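Local coordinates for sialidase B (Streptococcus pneumoniae serotype 4, PDB 4XJW), which cleaves terminal sialic acid from oligosaccharides, glycoproteins and glycolipids, as a glycoside hydrolase of family 33 that also acts as an intramolecular trans-sialidase, at residues Ser573-Val587 / Tyr602-Ser616. The protein carries 1 engineered substitution. Sequence-based numbering, arbitrary orientation.
Sequences STPNSRSGRKGGQLV and YHYGIDLPSYGYAYS. Engineered in segment 602-616: Gly605 (natural residue Asp).
Tyr613 lays its ring against the backbone of Gly584 where one blade of the sialidase beta-propeller, a four-stranded antiparallel sheet, runs into the loop that leads to Tyr615. Gly584 CA sits over one ring face, 3.6 Å from the centroid of the Tyr613 ring, a tight CH-pi contact with Gly584 CA 3.3 Å from Tyr613 CG. With CG anti to the backbone N (chi1 -168°), Tyr613 carries its hydroxyl to Ser573, whose OG lies in the ring plane, 2.7 Å from Tyr613 OH. The same Ser573 OG is hydrogen-bonded to Ser616 OG at 2.6 Å. Antiparallel strands 584-587 and 602-605 pair through Leu586 and Tyr604. On the sheet face carrying Gln585, Val587 and His603, Val587 CG1 lies over one face of the His603 imidazole in a CH-pi contact, while Gln585 OE1 accepts from His603 ND1 (2.9 Å, 169°) and Asn576 ND2, which approach from opposite faces of the amide plane and would restrain its rotation.

At the active-site end, Arg581, which probably binds substrate as in related sialidases, extends past Ala614 CB, and Tyr615 CE1 lies over one face of its guanidinium, the planes 67° apart. Thr553, Ser635 and Gly552 hold the guanidinium nitrogens. Tyr615, the likely nucleophile, is hydrogen-bonded to Glu503; a water also bridges Tyr615 OH and Arg581 NH2, 3.2 Å from each.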
loop_
_atom_site.group_PDB
_atom_site.type_symbol
_atom_site.label_atom_id
_atom_site.label_comp_id
_atom_site.label_asym_id
_atom_site.label_seq_id
_atom_site.Cartn_x
_atom_site.Cartn_y
_atom_site.Cartn_z
ATOM N N SER A 573 -2.081 -13.436 8.323
ATOM C CA SER A 573 -1.249 -12.233 8.427
ATOM C C SER A 573 -2.143 -11.049 8.788
ATOM O O SER A 573 -3.149 -10.812 8.121
ATOM C CB SER A 573 -0.554 -11.967 7.093
ATOM O OG SER A 573 -0.054 -10.653 7.018
ATOM N N THR A 574 -1.757 -10.301 9.824
ATOM C CA THR A 574 -2.585 -9.218 10.350
ATOM C C THR A 574 -1.781 -8.432 11.359
ATOM O O THR A 574 -0.879 -8.985 11.987
ATOM C CB THR A 574 -3.846 -9.794 11.058
ATOM O OG1 THR A 574 -4.586 -8.736 11.691
ATOM C CG2 THR A 574 -3.455 -10.825 12.102
ATOM N N PRO A 575 -2.110 -7.141 11.542
ATOM C CA PRO A 575 -1.653 -6.480 12.766
ATOM C C PRO A 575 -2.267 -7.195 13.973
ATOM O O PRO A 575 -3.400 -7.692 13.906
ATOM C CB PRO A 575 -2.243 -5.073 12.636
ATOM C CG PRO A 575 -3.446 -5.249 11.738
ATOM C CD PRO A 575 -2.957 -6.261 10.723
ATOM N N ASN A 576 -1.529 -7.254 15.068
ATOM C CA ASN A 576 -2.100 -7.771 16.313
ATOM C C ASN A 576 -1.988 -6.679 17.348
ATOM O O ASN A 576 -0.992 -6.593 18.076
ATOM C CB ASN A 576 -1.351 -9.026 16.771
ATOM C CG ASN A 576 -2.065 -9.757 17.897
ATOM O OD1 ASN A 576 -2.967 -9.217 18.536
ATOM N ND2 ASN A 576 -1.654 -10.994 18.149
ATOM N N SER A 577 -3.001 -5.820 17.375
ATOM C CA SER A 577 -2.984 -4.619 18.216
ATOM C C SER A 577 -4.400 -4.110 18.387
ATOM O O SER A 577 -5.170 -4.097 17.431
ATOM C CB SER A 577 -2.127 -3.520 17.567
ATOM O OG SER A 577 -2.258 -2.288 18.276
ATOM N N ARG A 578 -4.751 -3.692 19.605
ATOM C CA ARG A 578 -6.053 -3.069 19.854
ATOM C C ARG A 578 -6.018 -1.576 19.564
ATOM O O ARG A 578 -7.056 -0.910 19.565
ATOM C CB ARG A 578 -6.484 -3.261 21.311
ATOM C CG ARG A 578 -6.746 -4.683 21.718
ATOM C CD ARG A 578 -7.124 -4.757 23.191
ATOM N NE ARG A 578 -8.195 -5.719 23.419
ATOM C CZ ARG A 578 -8.665 -6.039 24.618
ATOM N NH1 ARG A 578 -8.151 -5.476 25.704
ATOM N NH2 ARG A 578 -9.647 -6.923 24.731
ATOM N N SER A 579 -4.817 -1.065 19.308
ATOM C CA SER A 579 -4.553 0.375 19.306
ATOM C C SER A 579 -4.415 0.996 17.917
ATOM O O SER A 579 -4.971 2.058 17.649
ATOM C CB SER A 579 -3.289 0.650 20.121
ATOM O OG SER A 579 -3.020 2.032 20.191
ATOM N N GLY A 580 -3.657 0.346 17.034
ATOM C CA GLY A 580 -3.415 0.904 15.719
ATOM C C GLY A 580 -3.048 -0.186 14.738
ATOM O O GLY A 580 -3.112 -1.367 15.069
ATOM N N ARG A 581 -2.675 0.210 13.525
ATOM C CA ARG A 581 -2.216 -0.755 12.529
ATOM C C ARG A 581 -0.706 -0.927 12.673
ATOM O O ARG A 581 0.095 -0.248 12.019
ATOM C CB ARG A 581 -2.636 -0.319 11.122
ATOM C CG ARG A 581 -4.120 -0.507 10.879
ATOM C CD ARG A 581 -4.576 -0.149 9.483
ATOM N NE ARG A 581 -6.004 -0.448 9.296
ATOM C CZ ARG A 581 -6.746 0.026 8.297
ATOM N NH1 ARG A 581 -6.198 0.845 7.403
ATOM N NH2 ARG A 581 -8.029 -0.311 8.186
ATOM N N LYS A 582 -0.336 -1.808 13.594
ATOM C CA LYS A 582 1.043 -2.007 14.021
ATOM C C LYS A 582 1.145 -3.392 14.636
ATOM O O LYS A 582 0.127 -4.086 14.789
ATOM C CB LYS A 582 1.474 -0.920 15.020
ATOM C CG LYS A 582 0.555 -0.755 16.224
ATOM C CD LYS A 582 1.014 0.416 17.097
ATOM C CE LYS A 582 0.044 0.647 18.250
ATOM N NZ LYS A 582 0.370 1.909 18.986
ATOM N N GLY A 583 2.366 -3.822 14.939
ATOM C CA GLY A 583 2.555 -5.115 15.573
ATOM C C GLY A 583 2.158 -6.262 14.662
ATOM O O GLY A 583 1.398 -7.160 15.043
ATOM N N GLY A 584 2.682 -6.232 13.442
ATOM C CA GLY A 584 2.324 -7.236 12.451
ATOM C C GLY A 584 2.773 -8.625 12.834
ATOM O O GLY A 584 3.857 -8.798 13.394
ATOM N N GLN A 585 1.913 -9.603 12.576
ATOM C CA GLN A 585 2.238 -10.992 12.894
ATOM C C GLN A 585 1.828 -11.945 11.790
ATOM O O GLN A 585 0.881 -11.689 11.051
ATOM C CB GLN A 585 1.539 -11.435 14.184
ATOM C CG GLN A 585 2.015 -10.718 15.432
ATOM C CD GLN A 585 1.427 -11.306 16.703
ATOM O OE1 GLN A 585 0.522 -12.146 16.660
ATOM N NE2 GLN A 585 1.928 -10.849 17.849
ATOM N N LEU A 586 2.548 -13.053 11.699
ATOM C CA LEU A 586 2.011 -14.232 11.049
ATOM C C LEU A 586 1.578 -15.155 12.169
ATOM O O LEU A 586 2.332 -15.372 13.125
ATOM C CB LEU A 586 3.052 -14.943 10.198
ATOM C CG LEU A 586 3.683 -14.166 9.060
ATOM C CD1 LEU A 586 4.471 -15.137 8.201
ATOM C CD2 LEU A 586 2.639 -13.458 8.223
ATOM N N VAL A 587 0.372 -15.694 12.061
ATOM C CA VAL A 587 -0.138 -16.590 13.095
ATOM C C VAL A 587 -0.378 -17.951 12.454
ATOM O O VAL A 587 -1.142 -18.061 11.496
ATOM C CB VAL A 587 -1.424 -16.038 13.741
ATOM C CG1 VAL A 587 -1.846 -16.916 14.909
ATOM C CG2 VAL A 587 -1.217 -14.583 14.220
ATOM N N TYR A 602 1.339 -20.785 16.992
ATOM C CA TYR A 602 2.554 -19.983 16.857
ATOM C C TYR A 602 2.234 -18.551 16.417
ATOM O O TYR A 602 1.388 -18.345 15.548
ATOM C CB TYR A 602 3.503 -20.624 15.838
ATOM C CG TYR A 602 3.916 -22.045 16.161
ATOM C CD1 TYR A 602 4.889 -22.302 17.117
ATOM C CD2 TYR A 602 3.355 -23.124 15.488
ATOM C CE1 TYR A 602 5.283 -23.590 17.406
ATOM C CE2 TYR A 602 3.740 -24.416 15.764
ATOM C CZ TYR A 602 4.705 -24.641 16.730
ATOM O OH TYR A 602 5.097 -25.922 17.023
ATOM N N HIS A 603 2.899 -17.572 17.030
ATOM C CA HIS A 603 2.793 -16.165 16.625
ATOM C C HIS A 603 4.190 -15.655 16.283
ATOM O O HIS A 603 5.082 -15.691 17.131
ATOM C CB HIS A 603 2.238 -15.315 17.772
ATOM C CG HIS A 603 0.800 -15.580 18.087
ATOM N ND1 HIS A 603 -0.194 -14.645 17.873
ATOM C CD2 HIS A 603 0.186 -16.666 18.614
ATOM C CE1 HIS A 603 -1.356 -15.150 18.245
ATOM N NE2 HIS A 603 -1.153 -16.374 18.702
ATOM N N TYR A 604 4.387 -15.180 15.053
ATOM C CA TYR A 604 5.668 -14.589 14.667
ATOM C C TYR A 604 5.532 -13.086 14.481
ATOM O O TYR A 604 4.721 -12.629 13.685
ATOM C CB TYR A 604 6.181 -15.200 13.364
ATOM C CG TYR A 604 7.378 -14.460 12.798
ATOM C CD1 TYR A 604 8.651 -14.632 13.340
ATOM C CD2 TYR A 604 7.235 -13.586 11.725
ATOM C CE1 TYR A 604 9.744 -13.943 12.834
ATOM C CE2 TYR A 604 8.315 -12.904 11.213
ATOM C CZ TYR A 604 9.568 -13.084 11.770
ATOM O OH TYR A 604 10.643 -12.396 11.249
ATOM N N GLY A 605 6.335 -12.321 15.203
ATOM C CA GLY A 605 6.318 -10.867 15.054
ATOM C C GLY A 605 7.140 -10.438 13.839
ATOM O O GLY A 605 8.344 -10.672 13.781
ATOM N N ILE A 606 6.485 -9.801 12.875
ATOM C CA ILE A 606 7.155 -9.324 11.659
ATOM C C ILE A 606 8.221 -8.267 11.993
ATOM O O ILE A 606 9.306 -8.236 11.412
ATOM C CB ILE A 606 6.116 -8.746 10.678
ATOM C CG1 ILE A 606 5.188 -9.848 10.163
ATOM C CG2 ILE A 606 6.807 -8.046 9.504
ATOM C CD1 ILE A 606 5.760 -10.592 8.978
ATOM N N ASP A 607 7.895 -7.396 12.942
ATOM C CA ASP A 607 8.820 -6.381 13.437
ATOM C C ASP A 607 8.236 -5.932 14.779
ATOM O O ASP A 607 7.291 -6.553 15.277
ATOM C CB ASP A 607 8.940 -5.221 12.437
ATOM C CG ASP A 607 10.185 -4.363 12.654
ATOM O OD1 ASP A 607 10.841 -4.482 13.714
ATOM O OD2 ASP A 607 10.514 -3.547 11.757
ATOM N N LEU A 608 8.779 -4.858 15.355
ATOM C CA LEU A 608 8.419 -4.411 16.708
ATOM C C LEU A 608 6.929 -4.164 16.838
ATOM O O LEU A 608 6.280 -3.749 15.877
ATOM C CB LEU A 608 9.173 -3.123 17.054
ATOM C CG LEU A 608 10.682 -3.115 16.835
ATOM C CD1 LEU A 608 11.338 -1.866 17.411
ATOM C CD2 LEU A 608 11.313 -4.384 17.398
ATOM N N PRO A 609 6.370 -4.407 18.035
ATOM C CA PRO A 609 4.948 -4.154 18.273
ATOM C C PRO A 609 4.534 -2.716 17.935
ATOM O O PRO A 609 3.378 -2.475 17.570
ATOM C CB PRO A 609 4.801 -4.414 19.778
ATOM C CG PRO A 609 5.828 -5.454 20.067
ATOM C CD PRO A 609 7.002 -5.144 19.145
ATOM N N SER A 610 5.465 -1.770 18.051
ATOM C CA SER A 610 5.144 -0.366 17.802
ATOM C C SER A 610 5.358 0.078 16.350
ATOM O O SER A 610 5.017 1.204 15.990
ATOM C CB SER A 610 5.970 0.526 18.725
ATOM O OG SER A 610 7.347 0.344 18.467
ATOM N N TYR A 611 5.933 -0.791 15.524
ATOM C CA TYR A 611 6.175 -0.436 14.127
ATOM C C TYR A 611 4.979 -0.819 13.249
ATOM O O TYR A 611 4.273 -1.801 13.527
ATOM C CB TYR A 611 7.470 -1.066 13.625
ATOM C CG TYR A 611 8.733 -0.347 14.058
ATOM C CD1 TYR A 611 8.714 0.615 15.062
ATOM C CD2 TYR A 611 9.950 -0.613 13.435
ATOM C CE1 TYR A 611 9.873 1.278 15.445
ATOM C CE2 TYR A 611 11.118 0.043 13.811
ATOM C CZ TYR A 611 11.067 0.995 14.827
ATOM O OH TYR A 611 12.204 1.667 15.219
ATOM N N GLY A 612 4.735 -0.018 12.213
ATOM C CA GLY A 612 3.526 -0.117 11.410
ATOM C C GLY A 612 3.351 -1.403 10.623
ATOM O O GLY A 612 4.304 -1.973 10.079
ATOM N N TYR A 613 2.111 -1.865 10.561
ATOM C CA TYR A 613 1.772 -3.021 9.739
ATOM C C TYR A 613 0.293 -2.947 9.430
ATOM O O TYR A 613 -0.533 -2.988 10.343
ATOM C CB TYR A 613 2.077 -4.312 10.502
ATOM C CG TYR A 613 2.040 -5.575 9.659
ATOM C CD1 TYR A 613 0.854 -6.280 9.433
ATOM C CD2 TYR A 613 3.208 -6.085 9.118
ATOM C CE1 TYR A 613 0.848 -7.474 8.663
ATOM C CE2 TYR A 613 3.220 -7.252 8.363
ATOM C CZ TYR A 613 2.041 -7.934 8.131
ATOM O OH TYR A 613 2.116 -9.087 7.374
ATOM N N ALA A 614 -0.057 -2.803 8.157
ATOM C CA ALA A 614 -1.449 -2.601 7.793
ATOM C C ALA A 614 -1.955 -3.700 6.867
ATOM O O ALA A 614 -1.970 -4.857 7.266
ATOM C CB ALA A 614 -1.681 -1.182 7.231
ATOM N N TYR A 615 -2.386 -3.360 5.656
ATOM C CA TYR A 615 -2.844 -4.390 4.739
ATOM C C TYR A 615 -1.668 -5.264 4.314
ATOM O O TYR A 615 -0.508 -4.818 4.282
ATOM C CB TYR A 615 -3.528 -3.809 3.499
ATOM C CG TYR A 615 -4.934 -3.303 3.701
ATOM C CD1 TYR A 615 -5.311 -2.647 4.868
ATOM C CD2 TYR A 615 -5.883 -3.434 2.699
ATOM C CE1 TYR A 615 -6.603 -2.160 5.025
ATOM C CE2 TYR A 615 -7.167 -2.951 2.853
ATOM C CZ TYR A 615 -7.511 -2.301 4.009
ATOM O OH TYR A 615 -8.793 -1.805 4.166
ATOM N N SER A 616 -1.979 -6.512 3.996
ATOM C CA SER A 616 -0.936 -7.473 3.717
ATOM C C SER A 616 -1.363 -8.546 2.741
ATOM O O SER A 616 -2.546 -8.827 2.536
ATOM C CB SER A 616 -0.455 -8.107 5.019
ATOM O OG SER A 616 -1.460 -8.961 5.552
HETATM O O HOH W 1 -9.829 0.727 5.769
HETATM O O HOH W 2 5.250 -4.431 13.261
HETATM O O HOH W 3 4.764 -7.528 15.735
#